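11R-lipoxygenase (Gersemia fruticosa, PDB 3VF1) probably adds molecular oxygen to polyunsaturated fatty acids as a calcium-dependent dioxygenase that uses a single non-heme iron. Local coordinates at residues F257-V269 against L379-T391. Residues are numbered along the deposited sequence; the frame is centred on the assembly and turned at random.
Sequences FGSQFLNGSNPEV and LRCADTQYHQMIT
Arg380 over Phe261 and Thr391 beside Asn266 are two parts of a buried contact in the lipoxygenase catalytic domain, where helix 254-263 and the loop after it lie along helix 369-410, the long helix that carries the iron ligands His392 and His397. The two helix segments run nearly parallel, 10° apart, but their axes stay 12.0 Å from each other, and long side chains fill the interval. Bent at chi2 and chi3, the Arg380 chain sets NH1 over the centre of the Phe261 ring; Arg380 CZ is 4.8 Å from the centroid of that ring, a cation-pi contact with 77° between planes. Gln260 CB covers one guanidinium face, 3.8 Å from Arg380 CZ, and the strongest polar partner of Arg380 is Asn591. Leu379 CD2 packs 4.0 Å from Phe261 CZ. With an alanine at Phe261, the Arg380 cation is likely to lose the ring face under NH1, and a gap would probably open beside Leu379. Further along, the loop meets the helix directly: Asn266 CB sits 3.7 Å from His387 CB. The side chain of His387, about 9 Å from the bound Fe (II) ion, is hydrogen-bonded through NE2 to Val578 O. Val269 CG2 makes a CH-pi contact with one Tyr386 face, and Ile390 CD1 lies over the other. The Thr391 hydroxyl has two acceptors in reach, Asn266 OD1 at 2.9 Å and Glu268 OE1 at 3.1 Å, and a water joins Glu268 OE1 to Tyr386 OH.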
loop_
_atom_site.group_PDB
_atom_site.type_symbol
_atom_site.label_atom_id
_atom_site.label_comp_id
_atom_site.label_asym_id
_atom_site.label_seq_id
_atom_site.Cartn_x
_atom_site.Cartn_y
_atom_site.Cartn_z
ATOM N N PHE A 257 19.831 -13.157 -10.059
ATOM C CA PHE A 257 19.724 -13.243 -8.607
ATOM C C PHE A 257 19.989 -11.891 -7.957
ATOM O O PHE A 257 19.187 -11.405 -7.163
ATOM C CB PHE A 257 20.716 -14.276 -8.073
ATOM C CG PHE A 257 20.618 -14.504 -6.593
ATOM C CD1 PHE A 257 19.708 -15.411 -6.080
ATOM C CD2 PHE A 257 21.443 -13.822 -5.715
ATOM C CE1 PHE A 257 19.613 -15.627 -4.720
ATOM C CE2 PHE A 257 21.354 -14.034 -4.351
ATOM C CZ PHE A 257 20.438 -14.939 -3.853
ATOM N N GLY A 258 21.122 -11.290 -8.300
ATOM C CA GLY A 258 21.487 -9.992 -7.767
ATOM C C GLY A 258 20.436 -8.942 -8.063
ATOM O O GLY A 258 20.102 -8.126 -7.203
ATOM N N SER A 259 19.904 -8.968 -9.282
ATOM C CA SER A 259 18.947 -7.954 -9.716
ATOM C C SER A 259 17.615 -8.063 -8.974
ATOM O O SER A 259 16.838 -7.115 -8.958
ATOM C CB SER A 259 18.719 -8.042 -11.228
ATOM O OG SER A 259 17.921 -9.160 -11.576
ATOM N N GLN A 260 17.354 -9.213 -8.360
ATOM C CA GLN A 260 16.108 -9.413 -7.624
ATOM C C GLN A 260 16.076 -8.608 -6.328
ATOM O O GLN A 260 15.009 -8.387 -5.755
ATOM C CB GLN A 260 15.888 -10.896 -7.317
ATOM C CG GLN A 260 15.574 -11.741 -8.539
ATOM C CD GLN A 260 14.405 -11.197 -9.335
ATOM O OE1 GLN A 260 13.245 -11.487 -9.036
ATOM N NE2 GLN A 260 14.703 -10.397 -10.352
ATOM N N PHE A 261 17.244 -8.173 -5.866
ATOM C CA PHE A 261 17.330 -7.354 -4.661
ATOM C C PHE A 261 17.174 -5.877 -5.004
ATOM O O PHE A 261 17.085 -5.031 -4.115
ATOM C CB PHE A 261 18.659 -7.598 -3.943
ATOM C CG PHE A 261 18.760 -8.955 -3.307
ATOM C CD1 PHE A 261 19.109 -10.066 -4.060
ATOM C CD2 PHE A 261 18.501 -9.122 -1.959
ATOM C CE1 PHE A 261 19.198 -11.316 -3.477
ATOM C CE2 PHE A 261 18.589 -10.370 -1.370
ATOM C CZ PHE A 261 18.939 -11.468 -2.130
ATOM N N LEU A 262 17.138 -5.575 -6.299
ATOM C CA LEU A 262 16.956 -4.208 -6.770
ATOM C C LEU A 262 15.603 -4.037 -7.453
ATOM O O LEU A 262 14.905 -3.053 -7.229
ATOM C CB LEU A 262 18.058 -3.839 -7.764
ATOM C CG LEU A 262 19.500 -3.854 -7.261
ATOM C CD1 LEU A 262 20.442 -3.495 -8.398
ATOM C CD2 LEU A 262 19.679 -2.901 -6.093
ATOM N N ASN A 263 15.239 -5.003 -8.290
ATOM C CA ASN A 263 14.074 -4.869 -9.153
ATOM C C ASN A 263 13.064 -5.990 -8.948
ATOM O O ASN A 263 12.263 -6.287 -9.834
ATOM C CB ASN A 263 14.520 -4.829 -10.614
ATOM C CG ASN A 263 15.552 -3.748 -10.875
ATOM O OD1 ASN A 263 15.434 -2.628 -10.375
ATOM N ND2 ASN A 263 16.577 -4.082 -11.652
ATOM N N GLY A 264 13.107 -6.614 -7.776
ATOM C CA GLY A 264 12.123 -7.615 -7.415
ATOM C C GLY A 264 10.951 -6.971 -6.706
ATOM O O GLY A 264 10.355 -6.026 -7.216
ATOM N N SER A 265 10.628 -7.473 -5.519
ATOM C CA SER A 265 9.528 -6.927 -4.734
ATOM C C SER A 265 10.006 -6.291 -3.431
ATOM O O SER A 265 9.199 -5.772 -2.661
ATOM C CB SER A 265 8.508 -8.023 -4.426
ATOM O OG SER A 265 7.927 -8.521 -5.618
ATOM N N ASN A 266 11.313 -6.327 -3.189
ATOM C CA ASN A 266 11.866 -5.818 -1.939
ATOM C C ASN A 266 13.237 -5.173 -2.124
ATOM O O ASN A 266 14.264 -5.815 -1.899
ATOM C CB ASN A 266 11.963 -6.949 -0.917
ATOM C CG ASN A 266 12.477 -6.476 0.426
ATOM O OD1 ASN A 266 12.457 -5.280 0.725
ATOM N ND2 ASN A 266 12.936 -7.411 1.248
ATOM N N PRO A 267 13.256 -3.895 -2.535
ATOM C CA PRO A 267 14.489 -3.138 -2.762
ATOM C C PRO A 267 14.889 -2.283 -1.560
ATOM O O PRO A 267 15.498 -1.230 -1.743
ATOM C CB PRO A 267 14.107 -2.240 -3.935
ATOM C CG PRO A 267 12.658 -1.934 -3.687
ATOM C CD PRO A 267 12.070 -3.143 -2.983
ATOM N N GLU A 268 14.563 -2.734 -0.351
ATOM C CA GLU A 268 14.757 -1.920 0.846
ATOM C C GLU A 268 15.965 -2.318 1.693
ATOM O O GLU A 268 16.271 -1.650 2.680
ATOM C CB GLU A 268 13.507 -1.988 1.727
ATOM C CG GLU A 268 12.321 -1.201 1.201
ATOM C CD GLU A 268 11.227 -1.046 2.243
ATOM O OE1 GLU A 268 11.141 -1.906 3.150
ATOM O OE2 GLU A 268 10.461 -0.060 2.164
ATOM N N VAL A 269 16.650 -3.394 1.321
ATOM C CA VAL A 269 17.664 -3.970 2.201
ATOM C C VAL A 269 19.101 -3.698 1.761
ATOM O O VAL A 269 19.929 -3.279 2.567
ATOM C CB VAL A 269 17.466 -5.489 2.349
ATOM C CG1 VAL A 269 18.485 -6.063 3.322
ATOM C CG2 VAL A 269 16.051 -5.791 2.822
ATOM N N LEU A 379 19.298 -17.333 1.451
ATOM C CA LEU A 379 19.385 -15.878 1.518
ATOM C C LEU A 379 18.070 -15.250 1.060
ATOM O O LEU A 379 17.580 -14.299 1.669
ATOM C CB LEU A 379 20.541 -15.368 0.655
ATOM C CG LEU A 379 20.778 -13.857 0.670
ATOM C CD1 LEU A 379 21.159 -13.374 2.060
ATOM C CD2 LEU A 379 21.852 -13.478 -0.341
ATOM N N ARG A 380 17.501 -15.789 -0.012
ATOM C CA ARG A 380 16.231 -15.301 -0.536
ATOM C C ARG A 380 15.085 -15.589 0.428
ATOM O O ARG A 380 14.163 -14.788 0.566
ATOM C CB ARG A 380 15.935 -15.941 -1.893
ATOM C CG ARG A 380 16.893 -15.523 -2.992
ATOM C CD ARG A 380 16.717 -14.056 -3.345
ATOM N NE ARG A 380 15.395 -13.780 -3.902
ATOM C CZ ARG A 380 14.862 -12.567 -4.010
ATOM N NH1 ARG A 380 15.528 -11.498 -3.591
ATOM N NH2 ARG A 380 13.653 -12.421 -4.532
ATOM N N CYS A 381 15.144 -16.737 1.092
ATOM C CA CYS A 381 14.105 -17.111 2.040
ATOM C C CYS A 381 14.025 -16.082 3.160
ATOM O O CYS A 381 12.936 -15.670 3.560
ATOM C CB CYS A 381 14.369 -18.502 2.616
ATOM S SG CYS A 381 12.973 -19.180 3.556
ATOM N N ALA A 382 15.184 -15.667 3.659
ATOM C CA ALA A 382 15.247 -14.634 4.683
ATOM C C ALA A 382 14.619 -13.345 4.163
ATOM O O ALA A 382 13.863 -12.676 4.873
ATOM C CB ALA A 382 16.686 -14.389 5.099
ATOM N N ASP A 383 14.932 -13.004 2.916
ATOM C CA ASP A 383 14.430 -11.777 2.309
ATOM C C ASP A 383 12.911 -11.812 2.182
ATOM O O ASP A 383 12.249 -10.784 2.316
ATOM C CB ASP A 383 15.069 -11.562 0.935
ATOM C CG ASP A 383 14.658 -10.247 0.300
ATOM O OD1 ASP A 383 15.254 -9.204 0.647
ATOM O OD2 ASP A 383 13.739 -10.259 -0.547
ATOM N N THR A 384 12.366 -12.995 1.925
ATOM C CA THR A 384 10.920 -13.160 1.811
ATOM C C THR A 384 10.234 -12.825 3.129
ATOM O O THR A 384 9.206 -12.150 3.147
ATOM C CB THR A 384 10.542 -14.597 1.407
ATOM O OG1 THR A 384 11.063 -14.880 0.103
ATOM C CG2 THR A 384 9.029 -14.769 1.399
ATOM N N GLN A 385 10.808 -13.300 4.231
ATOM C CA GLN A 385 10.266 -13.011 5.553
ATOM C C GLN A 385 10.205 -11.501 5.723
ATOM O O GLN A 385 9.192 -10.946 6.148
ATOM C CB GLN A 385 11.143 -13.608 6.662
ATOM C CG GLN A 385 11.610 -15.039 6.437
ATOM C CD GLN A 385 10.468 -16.002 6.182
ATOM O OE1 GLN A 385 9.621 -16.217 7.048
ATOM N NE2 GLN A 385 10.443 -16.589 4.989
ATOM N N TYR A 386 11.309 -10.846 5.378
ATOM C CA TYR A 386 11.431 -9.401 5.501
ATOM C C TYR A 386 10.407 -8.690 4.619
ATOM O O TYR A 386 9.730 -7.768 5.065
ATOM C CB TYR A 386 12.847 -8.971 5.110
ATOM C CG TYR A 386 13.189 -7.542 5.464
ATOM C CD1 TYR A 386 12.659 -6.478 4.744
ATOM C CD2 TYR A 386 14.056 -7.256 6.510
ATOM C CE1 TYR A 386 12.976 -5.171 5.062
ATOM C CE2 TYR A 386 14.379 -5.952 6.837
ATOM C CZ TYR A 386 13.836 -4.914 6.108
ATOM O OH TYR A 386 14.155 -3.616 6.430
ATOM N N HIS A 387 10.291 -9.126 3.369
ATOM C CA HIS A 387 9.413 -8.457 2.415
ATOM C C HIS A 387 7.945 -8.525 2.823
ATOM O O HIS A 387 7.246 -7.515 2.813
ATOM C CB HIS A 387 9.565 -9.058 1.020
ATOM C CG HIS A 387 8.478 -8.652 0.076
ATOM N ND1 HIS A 387 7.482 -9.515 -0.326
ATOM C CD2 HIS A 387 8.217 -7.470 -0.528
ATOM C CE1 HIS A 387 6.662 -8.886 -1.148
ATOM N NE2 HIS A 387 7.085 -7.642 -1.287
ATOM N N GLN A 388 7.481 -9.718 3.173
ATOM C CA GLN A 388 6.070 -9.925 3.473
ATOM C C GLN A 388 5.618 -9.148 4.706
ATOM O O GLN A 388 4.602 -8.459 4.671
ATOM C CB GLN A 388 5.782 -11.414 3.674
ATOM C CG GLN A 388 5.869 -12.238 2.403
ATOM C CD GLN A 388 4.816 -11.844 1.380
ATOM O OE1 GLN A 388 3.766 -11.303 1.728
ATOM N NE2 GLN A 388 5.097 -12.109 0.111
ATOM N N MET A 389 6.376 -9.259 5.790
ATOM C CA MET A 389 5.956 -8.697 7.067
ATOM C C MET A 389 6.358 -7.234 7.248
ATOM O O MET A 389 5.583 -6.437 7.774
ATOM C CB MET A 389 6.516 -9.532 8.220
ATOM C CG MET A 389 6.149 -11.006 8.149
ATOM S SD MET A 389 4.400 -11.272 7.775
ATOM C CE MET A 389 3.616 -10.300 9.057
ATOM N N ILE A 390 7.563 -6.879 6.814
ATOM C CA ILE A 390 8.079 -5.532 7.048
ATOM C C ILE A 390 7.857 -4.603 5.858
ATOM O O ILE A 390 7.238 -3.547 5.996
ATOM C CB ILE A 390 9.580 -5.556 7.404
ATOM C CG1 ILE A 390 9.778 -6.205 8.776
ATOM C CG2 ILE A 390 10.155 -4.145 7.398
ATOM C CD1 ILE A 390 11.227 -6.333 9.201
ATOM N N THR A 391 8.360 -4.994 4.693
ATOM C CA THR A 391 8.289 -4.139 3.513
ATOM C C THR A 391 6.853 -3.923 3.048
ATOM O O THR A 391 6.483 -2.819 2.653
ATOM C CB THR A 391 9.100 -4.721 2.344
ATOM O OG1 THR A 391 10.461 -4.901 2.751
ATOM C CG2 THR A 391 9.044 -3.790 1.138
HETATM O O HOH W 1 12.294 -9.341 -4.222
HETATM O O HOH W 2 15.772 -6.977 -0.243
HETATM O O HOH W 3 12.870 -1.669 5.376
#